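Local coordinates for uncharacterized protein conserved in bacteria (PDB 5DMH) that catalyses the ATP-dependent phosphorylation of 3-oxo-tetronate to 3-oxo-tetronate 4-phosphate, as a member of the four-carbon acid sugar kinase family, at residues D121-G126 and P178-T183; G126-V131 and R189-Q194; F114-T119 and T144-A149; D40-T45 and L433-F438. All blocks are in the same frame, centred on the assembly; numbering follows the deposited sequence.

Contact 1 of 4, residues D121-G126 and P178-T183; sequences DSTDAG and PLTPMT. With ADP (adenosine-5'-diphosphate), chain C.
Thr180 presses its side chain against the backbone of Ser122, with CB 3.4 Å from Ser122 O. OG1 comes 3.6 Å from Asp121 CB, the two side chains crossing at about a right angle, while the CG2 methyl meets Thr123 CG2 at 3.9 Å. The carboxylate of Asp121 looks elsewhere: OD1 is bonded to the hydroxyl of Thr119. Selenomethionine Met182, bent at both chi2 and chi3, folds its SE back to 3.3 Å from Ser122 O. Both segments are irregular loops of the sugar-binding N-terminal domain, and 178-183 also borders the nucleotide, since Pro178 CG lies 3.4 Å from ADP O4' and Leu179 CD2 3.6 Å from ADP O3'. No direct hydrogen bond joins the loops; water 1 bridges them, donating to Ser122 O and to Pro181 O, each at 2.8 Å. Beyond Ser122 the chain closes a type I turn from Thr123 to Gly126, within which Thr123 OG1 accepts from Ala125 N, an ST turn. The Ser122 hydroxyl is bonded to Phe120 O, and His177 ND1, whose residue also binds ADP, is hydrogen-bonded to the backbone N of Leu179 and Thr180.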
loop_
_atom_site.group_PDB
_atom_site.type_symbol
_atom_site.label_atom_id
_atom_site.label_comp_id
_atom_site.label_asym_id
_atom_site.label_seq_id
_atom_site.Cartn_x
_atom_site.Cartn_y
_atom_site.Cartn_z
ATOM N N ASP A 121 -5.388 5.032 6.701
ATOM C CA ASP A 121 -4.590 6.242 6.699
ATOM C C ASP A 121 -5.227 7.349 5.856
ATOM O O ASP A 121 -5.385 7.222 4.647
ATOM C CB ASP A 121 -3.165 5.960 6.202
ATOM C CG ASP A 121 -2.425 4.961 7.055
ATOM O OD1 ASP A 121 -3.094 4.076 7.645
ATOM O OD2 ASP A 121 -1.167 5.049 7.156
ATOM N N SER A 122 -5.632 8.421 6.537
ATOM C CA SER A 122 -6.361 9.520 5.919
ATOM C C SER A 122 -6.484 10.634 6.953
ATOM O O SER A 122 -6.086 10.464 8.137
ATOM C CB SER A 122 -7.758 9.073 5.479
ATOM O OG SER A 122 -8.517 8.554 6.565
ATOM N N THR A 123 -7.094 11.724 6.513
ATOM C CA THR A 123 -7.508 12.814 7.394
ATOM C C THR A 123 -8.965 13.148 7.037
ATOM O O THR A 123 -9.518 12.594 6.066
ATOM C CB THR A 123 -6.614 14.080 7.227
ATOM O OG1 THR A 123 -6.980 14.777 6.029
ATOM C CG2 THR A 123 -5.111 13.745 7.221
ATOM N N ASP A 124 -9.594 14.034 7.814
ATOM C CA ASP A 124 -10.964 14.477 7.530
ATOM C C ASP A 124 -11.069 15.113 6.128
ATOM O O ASP A 124 -12.152 15.230 5.576
ATOM C CB ASP A 124 -11.441 15.499 8.586
ATOM C CG ASP A 124 -11.697 14.877 9.950
ATOM O OD1 ASP A 124 -11.754 13.624 10.080
ATOM O OD2 ASP A 124 -11.865 15.662 10.898
ATOM N N ALA A 125 -9.941 15.539 5.566
ATOM C CA ALA A 125 -9.914 16.137 4.229
ATOM C C ALA A 125 -9.823 15.077 3.123
ATOM O O ALA A 125 -10.040 15.377 1.961
ATOM C CB ALA A 125 -8.783 17.131 4.103
ATOM N N GLY A 126 -9.527 13.839 3.476
ATOM C CA GLY A 126 -9.436 12.770 2.494
ATOM C C GLY A 126 -8.252 11.865 2.722
ATOM O O GLY A 126 -7.551 12.026 3.725
ATOM N N PRO A 178 3.248 10.175 11.530
ATOM C CA PRO A 178 3.722 11.553 11.271
ATOM C C PRO A 178 2.811 12.423 10.397
ATOM O O PRO A 178 2.753 13.651 10.591
ATOM C CB PRO A 178 5.056 11.352 10.531
ATOM C CG PRO A 178 5.394 9.908 10.667
ATOM C CD PRO A 178 4.150 9.147 10.989
ATOM N N LEU A 179 2.152 11.787 9.438
ATOM C CA LEU A 179 1.304 12.457 8.453
ATOM C C LEU A 179 -0.206 12.355 8.662
ATOM O O LEU A 179 -0.920 13.336 8.428
ATOM C CB LEU A 179 1.605 11.871 7.080
ATOM C CG LEU A 179 2.697 12.483 6.210
ATOM C CD1 LEU A 179 3.786 13.137 6.981
ATOM C CD2 LEU A 179 3.230 11.447 5.206
ATOM N N THR A 180 -0.685 11.160 9.004
ATOM C CA THR A 180 -2.099 10.911 9.227
ATOM C C THR A 180 -2.304 10.233 10.589
ATOM O O THR A 180 -2.599 9.027 10.652
ATOM C CB THR A 180 -2.704 10.034 8.124
ATOM O OG1 THR A 180 -1.961 8.823 8.006
ATOM C CG2 THR A 180 -2.678 10.755 6.801
ATOM N N PRO A 181 -2.140 11.005 11.670
ATOM C CA PRO A 181 -2.387 10.425 12.986
ATOM C C PRO A 181 -3.865 10.014 13.072
ATOM O O PRO A 181 -4.740 10.821 12.771
ATOM C CB PRO A 181 -2.049 11.566 13.944
ATOM C CG PRO A 181 -2.210 12.826 13.141
ATOM C CD PRO A 181 -1.852 12.446 11.738
HETATM N N MSE A 182 -4.103 8.778 13.502
HETATM C CA MSE A 182 -5.455 8.227 13.600
HETATM C C MSE A 182 -5.862 8.208 15.052
HETATM O O MSE A 182 -5.396 7.373 15.830
HETATM C CB MSE A 182 -5.471 6.828 12.989
HETATM C CG MSE A 182 -4.824 6.774 11.633
HETATM SE SE MSE A 182 -5.724 7.954 10.317
HETATM C CE MSE A 182 -7.379 6.968 10.254
ATOM N N THR A 183 -6.717 9.151 15.431
ATOM C CA THR A 183 -7.104 9.299 16.821
ATOM C C THR A 183 -8.508 8.745 17.135
ATOM O O THR A 183 -8.974 8.865 18.259
ATOM C CB THR A 183 -7.030 10.759 17.270
ATOM O OG1 THR A 183 -7.932 11.543 16.489
ATOM C CG2 THR A 183 -5.635 11.282 17.079
HETATM P PB ADP C . 4.471 4.493 6.624
HETATM O O1B ADP C . 4.468 3.338 5.628
HETATM O O2B ADP C . 5.044 4.064 7.965
HETATM O O3B ADP C . 3.138 5.219 6.719
HETATM P PA ADP C . 5.571 6.618 4.938
HETATM O O1A ADP C . 6.886 6.617 4.264
HETATM O O2A ADP C . 4.296 6.467 4.179
HETATM O O3A ADP C . 5.642 5.513 6.132
HETATM O "O5'" ADP C . 5.347 7.982 5.753
HETATM C "C5'" ADP C . 6.290 8.452 6.705
HETATM C "C4'" ADP C . 6.413 9.966 6.565
HETATM O "O4'" ADP C . 7.061 10.495 7.710
HETATM C "C3'" ADP C . 7.257 10.356 5.358
HETATM O "O3'" ADP C . 6.761 11.563 4.747
HETATM C "C2'" ADP C . 8.600 10.585 5.977
HETATM O "O2'" ADP C . 9.461 11.342 5.152
HETATM C "C1'" ADP C . 8.197 11.235 7.278
HETATM N N9 ADP C . 9.287 11.144 8.243
HETATM C C8 ADP C . 10.096 10.080 8.468
HETATM N N7 ADP C . 11.013 10.364 9.404
HETATM C C5 ADP C . 10.783 11.645 9.782
HETATM C C6 ADP C . 11.414 12.572 10.720
HETATM N N6 ADP C . 12.453 12.118 11.449
HETATM N N1 ADP C . 10.887 13.806 10.843
HETATM C C2 ADP C . 9.827 14.216 10.115
HETATM N N3 ADP C . 9.197 13.434 9.208
HETATM C C4 ADP C . 9.651 12.160 9.009
HETATM O O HOH W 1 -5.001 11.962 10.242
#

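Contact 2 of 4, residues G126-V131 and R189-Q194; sequences GNIGPV and RVLQRQ
Gln194 reaches from the end of helix 187-193 to the first turn of helix 128-139, where its OE1 accepts a nearly straight hydrogen bond from Gly129 N (3.0 Å, 175° at the hydrogen). The donor stands 41° above the carbonyl plane. OE1 is also 3.0 Å from Ile128 N, so the amide oxygen sits where a helix start presents backbone N-H groups, and the positive end of the helix dipole probably favours it. The chain is extended beyond CG (chi2 -179°), which carries the amide across; its other end, NE2, is bonded to Ser122 OG. Gly129 gives the close fit: its CA makes a CA-H...O contact of 3.5 Å with Gln194 O, and Pro130 CD comes 3.2 Å from the same carbonyl oxygen. Leu191 CD1 rests 3.8 Å from Gly129 CA and 4.0 Å from Ile128 CG2, the two branched side chains crossing at about a right angle. A cis peptide bond precedes Asn127, the N-cap residue, whose side chain makes no capping bond; its ND2 goes to Ser85 O and Ile88 O instead. Around this junction Leu191 also packs on strand 228-231, Ile128 reaches Tyr116 and Phe120, and Asn127 and Val131 lie against helix 90-106.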
loop_
_atom_site.group_PDB
_atom_site.type_symbol
_atom_site.label_atom_id
_atom_site.label_comp_id
_atom_site.label_asym_id
_atom_site.label_seq_id
_atom_site.Cartn_x
_atom_site.Cartn_y
_atom_site.Cartn_z
ATOM N N GLY A 126 -9.527 13.839 3.476
ATOM C CA GLY A 126 -9.436 12.770 2.494
ATOM C C GLY A 126 -8.252 11.865 2.722
ATOM O O GLY A 126 -7.551 12.026 3.725
ATOM N N ASN A 127 -8.014 10.904 1.839
ATOM C CA ASN A 127 -8.594 10.846 0.507
ATOM C C ASN A 127 -9.469 9.617 0.240
ATOM O O ASN A 127 -9.915 9.421 -0.884
ATOM C CB ASN A 127 -7.436 10.894 -0.495
ATOM C CG ASN A 127 -6.711 12.234 -0.465
ATOM O OD1 ASN A 127 -7.320 13.260 -0.169
ATOM N ND2 ASN A 127 -5.410 12.231 -0.779
ATOM N N ILE A 128 -9.712 8.795 1.264
ATOM C CA ILE A 128 -10.482 7.570 1.067
ATOM C C ILE A 128 -11.916 7.887 0.633
ATOM O O ILE A 128 -12.420 7.350 -0.373
ATOM C CB ILE A 128 -10.468 6.664 2.335
ATOM C CG1 ILE A 128 -9.023 6.250 2.658
ATOM C CG2 ILE A 128 -11.410 5.463 2.140
ATOM C CD1 ILE A 128 -8.867 5.533 3.974
ATOM N N GLY A 129 -12.570 8.781 1.368
ATOM C CA GLY A 129 -13.912 9.207 1.017
ATOM C C GLY A 129 -14.028 9.862 -0.360
ATOM O O GLY A 129 -14.868 9.463 -1.169
ATOM N N PRO A 130 -13.219 10.897 -0.618
ATOM C CA PRO A 130 -13.371 11.589 -1.907
ATOM C C PRO A 130 -13.094 10.682 -3.096
ATOM O O PRO A 130 -13.867 10.723 -4.069
ATOM C CB PRO A 130 -12.340 12.712 -1.820
ATOM C CG PRO A 130 -12.298 13.039 -0.362
ATOM C CD PRO A 130 -12.455 11.715 0.338
ATOM N N VAL A 131 -12.095 9.824 -2.990
ATOM C CA VAL A 131 -11.759 8.921 -4.097
ATOM C C VAL A 131 -12.829 7.833 -4.305
ATOM O O VAL A 131 -13.293 7.625 -5.431
ATOM C CB VAL A 131 -10.358 8.307 -3.962
ATOM C CG1 VAL A 131 -10.165 7.200 -4.956
ATOM C CG2 VAL A 131 -9.278 9.374 -4.184
ATOM N N ARG A 189 -17.556 6.779 11.643
ATOM C CA ARG A 189 -17.430 8.210 11.950
ATOM C C ARG A 189 -16.269 8.845 11.152
ATOM O O ARG A 189 -16.427 9.904 10.558
ATOM C CB ARG A 189 -17.233 8.370 13.457
ATOM C CG ARG A 189 -17.161 9.778 14.003
ATOM C CD ARG A 189 -17.382 9.754 15.523
ATOM N NE ARG A 189 -16.386 8.929 16.208
ATOM C CZ ARG A 189 -16.533 8.390 17.424
ATOM N NH1 ARG A 189 -17.646 8.571 18.124
ATOM N NH2 ARG A 189 -15.557 7.668 17.953
ATOM N N VAL A 190 -15.130 8.170 11.118
ATOM C CA VAL A 190 -13.962 8.666 10.387
ATOM C C VAL A 190 -14.285 8.829 8.895
ATOM O O VAL A 190 -14.028 9.867 8.309
ATOM C CB VAL A 190 -12.749 7.723 10.583
ATOM C CG1 VAL A 190 -11.591 8.078 9.640
ATOM C CG2 VAL A 190 -12.282 7.746 12.037
ATOM N N LEU A 191 -14.858 7.801 8.280
ATOM C CA LEU A 191 -15.151 7.857 6.861
ATOM C C LEU A 191 -16.237 8.898 6.565
ATOM O O LEU A 191 -16.151 9.638 5.557
ATOM C CB LEU A 191 -15.577 6.474 6.344
ATOM C CG LEU A 191 -15.827 6.334 4.831
ATOM C CD1 LEU A 191 -14.675 6.911 3.992
ATOM C CD2 LEU A 191 -16.055 4.880 4.491
ATOM N N GLN A 192 -17.254 8.961 7.415
ATOM C CA GLN A 192 -18.340 9.933 7.216
ATOM C C GLN A 192 -17.774 11.356 7.159
ATOM O O GLN A 192 -18.218 12.180 6.367
ATOM C CB GLN A 192 -19.421 9.822 8.308
ATOM C CG GLN A 192 -20.659 10.690 8.051
ATOM C CD GLN A 192 -21.343 10.374 6.749
ATOM O OE1 GLN A 192 -22.207 9.497 6.685
ATOM N NE2 GLN A 192 -20.946 11.070 5.685
ATOM N N ARG A 193 -16.730 11.623 7.943
ATOM C CA ARG A 193 -16.198 12.992 8.009
ATOM C C ARG A 193 -15.554 13.453 6.715
ATOM O O ARG A 193 -15.470 14.661 6.436
ATOM C CB ARG A 193 -15.219 13.135 9.160
ATOM C CG ARG A 193 -15.901 13.349 10.475
ATOM C CD ARG A 193 -14.947 13.918 11.497
ATOM N NE ARG A 193 -14.128 12.872 12.067
ATOM C CZ ARG A 193 -14.329 12.295 13.253
ATOM N NH1 ARG A 193 -15.333 12.674 14.037
ATOM N NH2 ARG A 193 -13.493 11.335 13.661
ATOM N N GLN A 194 -15.122 12.497 5.914
ATOM C CA GLN A 194 -14.474 12.798 4.658
ATOM C C GLN A 194 -15.353 12.396 3.456
ATOM O O GLN A 194 -14.865 12.268 2.329
ATOM C CB GLN A 194 -13.104 12.133 4.604
ATOM C CG GLN A 194 -13.103 10.646 4.769
ATOM C CD GLN A 194 -11.704 10.060 4.739
ATOM O OE1 GLN A 194 -11.094 9.964 3.696
ATOM N NE2 GLN A 194 -11.215 9.620 5.898
#

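Contact 3 of 4, residues F114-T119 and T144-A149; sequences FKYCST and TIACPA
Two chain segments leaving neighbouring parts of the central sheet of the sugar-binding N-terminal domain meet here, at the C-terminal ends of strands 111-115 and 144-147. Tyr116 and Ser118 on the first face Ala146 and Pro148 on the second. The Tyr116 hydroxyl comes in at the end of strand 144-147, with OH 3.2 Å from Ala146 CA and 3.3 Å from Ala146 CB. Its polar partner is Thr253 OG1 on strand 251-254, so the phenol spans that strand and holds its hydroxyl by a hydrogen bond within a buried setting. A chi1 of 46° carries the ring over toward the second segment, and Pro148 CB lies at its edge, near the ring plane, 4.3 Å from Tyr116 CE1. Strand 251-254 lies between the parallel strands 111-115 and 144-147, which helix 128-139 connects along the chain in this alpha/beta domain. The Tyr116 ring also meets Phe120, planes at about 90°, and turns its CD2 edge to one face of the Phe114 ring. Further along, Ser118 lies against the carbonyl of Pro148: Ser118 CB is 3.1 Å from Pro148 O, and Ser118 CA makes a bent CA-H...O contact of 3.3 Å with that oxygen. Ser118 OG is bonded to Arg155 NE. Within 114-119, Lys115 NZ donates to Tyr116 O (2.8 Å) from 64° above the carbonyl plane.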
loop_
_atom_site.group_PDB
_atom_site.type_symbol
_atom_site.label_atom_id
_atom_site.label_comp_id
_atom_site.label_asym_id
_atom_site.label_seq_id
_atom_site.Cartn_x
_atom_site.Cartn_y
_atom_site.Cartn_z
ATOM N N PHE A 114 -10.440 -0.261 -5.118
ATOM C CA PHE A 114 -9.719 0.886 -4.565
ATOM C C PHE A 114 -9.038 0.426 -3.307
ATOM O O PHE A 114 -9.667 0.026 -2.313
ATOM C CB PHE A 114 -10.636 2.087 -4.338
ATOM C CG PHE A 114 -10.032 3.232 -3.583
ATOM C CD1 PHE A 114 -8.738 3.664 -3.799
ATOM C CD2 PHE A 114 -10.816 3.935 -2.672
ATOM C CE1 PHE A 114 -8.237 4.769 -3.115
ATOM C CE2 PHE A 114 -10.324 5.029 -1.983
ATOM C CZ PHE A 114 -9.019 5.435 -2.189
ATOM N N LYS A 115 -7.718 0.479 -3.362
ATOM C CA LYS A 115 -6.878 -0.052 -2.304
ATOM C C LYS A 115 -6.202 1.069 -1.508
ATOM O O LYS A 115 -5.493 1.919 -2.043
ATOM C CB LYS A 115 -5.827 -0.981 -2.917
ATOM C CG LYS A 115 -4.568 -1.264 -2.084
ATOM C CD LYS A 115 -4.857 -2.217 -0.920
ATOM C CE LYS A 115 -3.631 -2.481 -0.042
ATOM N NZ LYS A 115 -3.189 -1.264 0.699
ATOM N N TYR A 116 -6.452 1.058 -0.216
ATOM C CA TYR A 116 -5.859 1.988 0.719
ATOM C C TYR A 116 -5.311 1.199 1.935
ATOM O O TYR A 116 -5.317 -0.036 1.970
ATOM C CB TYR A 116 -6.859 3.079 1.112
ATOM C CG TYR A 116 -8.230 2.564 1.465
ATOM C CD1 TYR A 116 -8.432 1.835 2.602
ATOM C CD2 TYR A 116 -9.300 2.749 0.603
ATOM C CE1 TYR A 116 -9.667 1.330 2.911
ATOM C CE2 TYR A 116 -10.524 2.260 0.887
ATOM C CZ TYR A 116 -10.720 1.545 2.040
ATOM O OH TYR A 116 -11.964 1.052 2.303
ATOM N N CYS A 117 -4.820 1.903 2.922
ATOM C CA CYS A 117 -4.102 1.232 3.990
ATOM C C CYS A 117 -5.053 0.475 4.924
ATOM O O CYS A 117 -6.177 0.909 5.174
ATOM C CB CYS A 117 -3.335 2.252 4.787
ATOM S SG CYS A 117 -1.935 1.604 5.688
ATOM N N SER A 118 -4.570 -0.642 5.445
ATOM C CA SER A 118 -5.319 -1.411 6.426
ATOM C C SER A 118 -5.503 -0.662 7.740
ATOM O O SER A 118 -6.310 -1.075 8.574
ATOM C CB SER A 118 -4.706 -2.804 6.632
ATOM O OG SER A 118 -3.362 -2.751 7.054
ATOM N N THR A 119 -4.778 0.443 7.925
ATOM C CA THR A 119 -5.006 1.298 9.083
ATOM C C THR A 119 -5.780 2.582 8.744
ATOM O O THR A 119 -5.888 3.496 9.558
ATOM C CB THR A 119 -3.697 1.594 9.885
ATOM O OG1 THR A 119 -2.601 1.833 8.991
ATOM C CG2 THR A 119 -3.331 0.432 10.783
ATOM N N THR A 144 -20.648 0.885 -2.272
ATOM C CA THR A 144 -19.492 -0.002 -2.129
ATOM C C THR A 144 -19.252 -0.274 -0.673
ATOM O O THR A 144 -19.877 0.349 0.178
ATOM C CB THR A 144 -18.220 0.560 -2.772
ATOM O OG1 THR A 144 -17.244 -0.472 -2.816
ATOM C CG2 THR A 144 -17.694 1.733 -1.998
ATOM N N ILE A 145 -18.383 -1.236 -0.395
ATOM C CA ILE A 145 -17.931 -1.478 0.963
ATOM C C ILE A 145 -16.548 -0.862 1.144
ATOM O O ILE A 145 -15.811 -0.600 0.170
ATOM C CB ILE A 145 -17.843 -2.973 1.331
ATOM C CG1 ILE A 145 -16.902 -3.722 0.391
ATOM C CG2 ILE A 145 -19.260 -3.597 1.363
ATOM C CD1 ILE A 145 -16.544 -5.081 0.891
ATOM N N ALA A 146 -16.206 -0.662 2.409
ATOM C CA ALA A 146 -14.916 -0.153 2.821
ATOM C C ALA A 146 -14.416 -1.095 3.928
ATOM O O ALA A 146 -14.938 -1.090 5.044
ATOM C CB ALA A 146 -15.067 1.263 3.346
ATOM N N CYS A 147 -13.444 -1.931 3.601
ATOM C CA CYS A 147 -12.982 -2.948 4.528
ATOM C C CYS A 147 -11.478 -3.049 4.555
ATOM O O CYS A 147 -10.882 -3.819 3.781
ATOM C CB CYS A 147 -13.528 -4.325 4.131
ATOM S SG CYS A 147 -13.213 -5.585 5.406
ATOM N N PRO A 148 -10.854 -2.305 5.467
ATOM C CA PRO A 148 -9.395 -2.421 5.627
ATOM C C PRO A 148 -8.903 -3.633 6.427
ATOM O O PRO A 148 -7.708 -3.704 6.697
ATOM C CB PRO A 148 -9.036 -1.138 6.354
ATOM C CG PRO A 148 -10.296 -0.794 7.175
ATOM C CD PRO A 148 -11.425 -1.203 6.273
ATOM N N ALA A 149 -9.775 -4.570 6.809
ATOM C CA ALA A 149 -9.334 -5.688 7.646
ATOM C C ALA A 149 -8.242 -6.552 6.981
ATOM O O ALA A 149 -8.237 -6.762 5.743
ATOM C CB ALA A 149 -10.524 -6.547 8.032
#

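Contact 4 of 4, residues D40-T45 and L433-F438; sequences DFTGAT and LKSGNF. With ADP (adenosine-5'-diphosphate), chain C.
Thr42, in the first turn of helix 41-53, packs its methyl tightly on the end of strand 430-434, CG2 lying 3.4 Å from Leu433 O and its CB 3.5 Å from Ser435 N. CG2 is anti to the carbonyl carbon, a placement that aims the methyl at the strand and leaves OG1 toward Ser435. Leu433 completes the apolar part: its CD1 touches Thr45 CG2 at 3.9 Å, the two side chains crossing at about a right angle, and lies against Phe41 CB. Here two domains meet, the helix from the sugar-binding N-terminal and the strand from the nucleotide-binding C-terminal domain; just past the strand Gly436 N donates to ADP O1B (2.8 Å). Asp40 is the N-cap of the helix, OD1 accepting from Gly43 N at 2.7 Å, and its OD2 is salt-bridged to Arg86. Toward the Ser435 hydroxyl the packing is looser and a water fills in. No direct hydrogen bond crosses; water 2 lies within hydrogen-bonding distance of Asp40 OD1 and Thr42 OG1 on one segment and Ser435 OG on the other. At the far end water 3 accepts from Leu433 N (2.8 Å) and donates to Thr45 OG1, whose own proton goes to a lone pair of Thr42 O. Lys434 starts away from the helix, its NZ donating to Phe438 O and Gly436 O of the Ser435-Phe438 turn and to Gln302.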
loop_
_atom_site.group_PDB
_atom_site.type_symbol
_atom_site.label_atom_id
_atom_site.label_comp_id
_atom_site.label_asym_id
_atom_site.label_seq_id
_atom_site.Cartn_x
_atom_site.Cartn_y
_atom_site.Cartn_z
ATOM N N ASP A 40 -0.911 3.938 -2.439
ATOM C CA ASP A 40 0.521 3.981 -2.189
ATOM C C ASP A 40 1.219 2.799 -2.829
ATOM O O ASP A 40 0.579 1.809 -3.221
ATOM C CB ASP A 40 0.889 4.214 -0.700
ATOM C CG ASP A 40 0.787 2.989 0.198
ATOM O OD1 ASP A 40 0.308 1.887 -0.163
ATOM O OD2 ASP A 40 1.162 3.202 1.377
ATOM N N PHE A 41 2.536 2.918 -2.987
ATOM C CA PHE A 41 3.262 1.939 -3.778
ATOM C C PHE A 41 3.461 0.622 -3.005
ATOM O O PHE A 41 3.475 -0.467 -3.608
ATOM C CB PHE A 41 4.627 2.485 -4.207
ATOM C CG PHE A 41 4.592 3.471 -5.336
ATOM C CD1 PHE A 41 3.500 4.311 -5.560
ATOM C CD2 PHE A 41 5.681 3.571 -6.174
ATOM C CE1 PHE A 41 3.500 5.204 -6.571
ATOM C CE2 PHE A 41 5.692 4.468 -7.199
ATOM C CZ PHE A 41 4.610 5.289 -7.409
ATOM N N THR A 42 3.627 0.689 -1.680
ATOM C CA THR A 42 3.764 -0.553 -0.922
ATOM C C THR A 42 2.416 -1.316 -0.928
ATOM O O THR A 42 2.385 -2.530 -1.103
ATOM C CB THR A 42 4.161 -0.311 0.522
ATOM O OG1 THR A 42 3.167 0.482 1.155
ATOM C CG2 THR A 42 5.526 0.378 0.640
ATOM N N GLY A 43 1.324 -0.567 -0.789
ATOM C CA GLY A 43 -0.021 -1.127 -0.849
ATOM C C GLY A 43 -0.361 -1.796 -2.174
ATOM O O GLY A 43 -1.011 -2.844 -2.205
ATOM N N ALA A 44 0.087 -1.209 -3.280
ATOM C CA ALA A 44 -0.019 -1.861 -4.568
ATOM C C ALA A 44 0.646 -3.258 -4.554
ATOM O O ALA A 44 0.064 -4.236 -5.056
ATOM C CB ALA A 44 0.607 -0.981 -5.646
ATOM N N THR A 45 1.872 -3.369 -4.013
ATOM C CA THR A 45 2.543 -4.671 -3.996
ATOM C C THR A 45 1.833 -5.668 -3.065
ATOM O O THR A 45 1.776 -6.860 -3.370
ATOM C CB THR A 45 4.074 -4.605 -3.636
ATOM O OG1 THR A 45 4.254 -4.439 -2.227
ATOM C CG2 THR A 45 4.818 -3.520 -4.417
ATOM N N LEU A 433 9.077 -3.309 -1.230
ATOM C CA LEU A 433 8.445 -2.078 -0.818
ATOM C C LEU A 433 7.588 -2.396 0.403
ATOM O O LEU A 433 6.473 -2.913 0.281
ATOM C CB LEU A 433 7.575 -1.522 -1.950
ATOM C CG LEU A 433 8.332 -1.304 -3.264
ATOM C CD1 LEU A 433 7.451 -0.668 -4.335
ATOM C CD2 LEU A 433 9.617 -0.491 -3.060
ATOM N N LYS A 434 8.128 -2.076 1.565
ATOM C CA LYS A 434 7.556 -2.479 2.853
ATOM C C LYS A 434 6.686 -1.395 3.476
ATOM O O LYS A 434 7.162 -0.370 3.935
ATOM C CB LYS A 434 8.690 -2.828 3.818
ATOM C CG LYS A 434 8.260 -3.382 5.176
ATOM C CD LYS A 434 9.324 -3.053 6.221
ATOM C CE LYS A 434 9.040 -1.708 6.857
ATOM N NZ LYS A 434 8.450 -1.841 8.192
ATOM N N SER A 435 5.377 -1.613 3.493
ATOM C CA SER A 435 4.517 -0.752 4.288
ATOM C C SER A 435 5.081 -0.597 5.692
ATOM O O SER A 435 5.586 -1.551 6.291
ATOM C CB SER A 435 3.109 -1.328 4.345
ATOM O OG SER A 435 2.205 -0.341 4.808
ATOM N N GLY A 436 5.002 0.613 6.224
ATOM C CA GLY A 436 5.672 0.931 7.460
ATOM C C GLY A 436 5.406 -0.015 8.617
ATOM O O GLY A 436 6.322 -0.359 9.375
ATOM N N ASN A 437 4.161 -0.446 8.767
ATOM C CA ASN A 437 3.803 -1.302 9.875
ATOM C C ASN A 437 4.129 -2.799 9.675
ATOM O O ASN A 437 3.914 -3.610 10.592
ATOM C CB ASN A 437 2.301 -1.147 10.177
ATOM C CG ASN A 437 1.957 0.199 10.775
ATOM O OD1 ASN A 437 2.670 0.727 11.623
ATOM N ND2 ASN A 437 0.840 0.747 10.354
ATOM N N PHE A 438 4.620 -3.182 8.503
ATOM C CA PHE A 438 4.760 -4.600 8.191
ATOM C C PHE A 438 6.170 -5.132 8.407
ATOM O O PHE A 438 7.145 -4.351 8.526
ATOM C CB PHE A 438 4.338 -4.886 6.753
ATOM C CG PHE A 438 2.879 -4.662 6.483
ATOM C CD1 PHE A 438 1.975 -4.410 7.522
ATOM C CD2 PHE A 438 2.410 -4.679 5.171
ATOM C CE1 PHE A 438 0.619 -4.197 7.234
ATOM C CE2 PHE A 438 1.064 -4.472 4.895
ATOM C CZ PHE A 438 0.180 -4.224 5.920
HETATM P PB ADP C . 4.471 4.493 6.624
HETATM O O1B ADP C . 4.468 3.338 5.628
HETATM O O2B ADP C . 5.044 4.064 7.965
HETATM O O3B ADP C . 3.138 5.219 6.719
HETATM P PA ADP C . 5.571 6.618 4.938
HETATM O O1A ADP C . 6.886 6.617 4.264
HETATM O O2A ADP C . 4.296 6.467 4.179
HETATM O O3A ADP C . 5.642 5.513 6.132
HETATM O "O5'" ADP C . 5.347 7.982 5.753
HETATM C "C5'" ADP C . 6.290 8.452 6.705
HETATM C "C4'" ADP C . 6.413 9.966 6.565
HETATM O "O4'" ADP C . 7.061 10.495 7.710
HETATM C "C3'" ADP C . 7.257 10.356 5.358
HETATM O "O3'" ADP C . 6.761 11.563 4.747
HETATM C "C2'" ADP C . 8.600 10.585 5.977
HETATM O "O2'" ADP C . 9.461 11.342 5.152
HETATM C "C1'" ADP C . 8.197 11.235 7.278
HETATM N N9 ADP C . 9.287 11.144 8.243
HETATM C C8 ADP C . 10.096 10.080 8.468
HETATM N N7 ADP C . 11.013 10.364 9.404
HETATM C C5 ADP C . 10.783 11.645 9.782
HETATM C C6 ADP C . 11.414 12.572 10.720
HETATM N N6 ADP C . 12.453 12.118 11.449
HETATM N N1 ADP C . 10.887 13.806 10.843
HETATM C C2 ADP C . 9.827 14.216 10.115
HETATM N N3 ADP C . 9.197 13.434 9.208
HETATM C C4 ADP C . 9.651 12.160 9.009
HETATM O O HOH W 2 0.435 0.350 2.564
HETATM O O HOH W 3 7.123 -5.031 -2.202
#

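All four contacts are buried, but their places differ. Contacts 1, 2 and 3 lie wholly within the sugar-binding N-terminal domain, whereas contact 4 joins it to the nucleotide-binding domain and lies nearest the centre of the chain. Contacts 1 and 2 share Gly126 and are further tied by the Asp124-Arg193 salt bridge. Helix 128-139 of contact 2 also packs on Phe114 and Tyr116 of contact 3. A direct hydrogen bond spans contact 2 alone; water bridges contacts 1 and 4, and contact 3 relies on packing and a CA-H...O contact. Contacts 1 and 4 both touch ADP, at its ribose and beta-phosphate respectively.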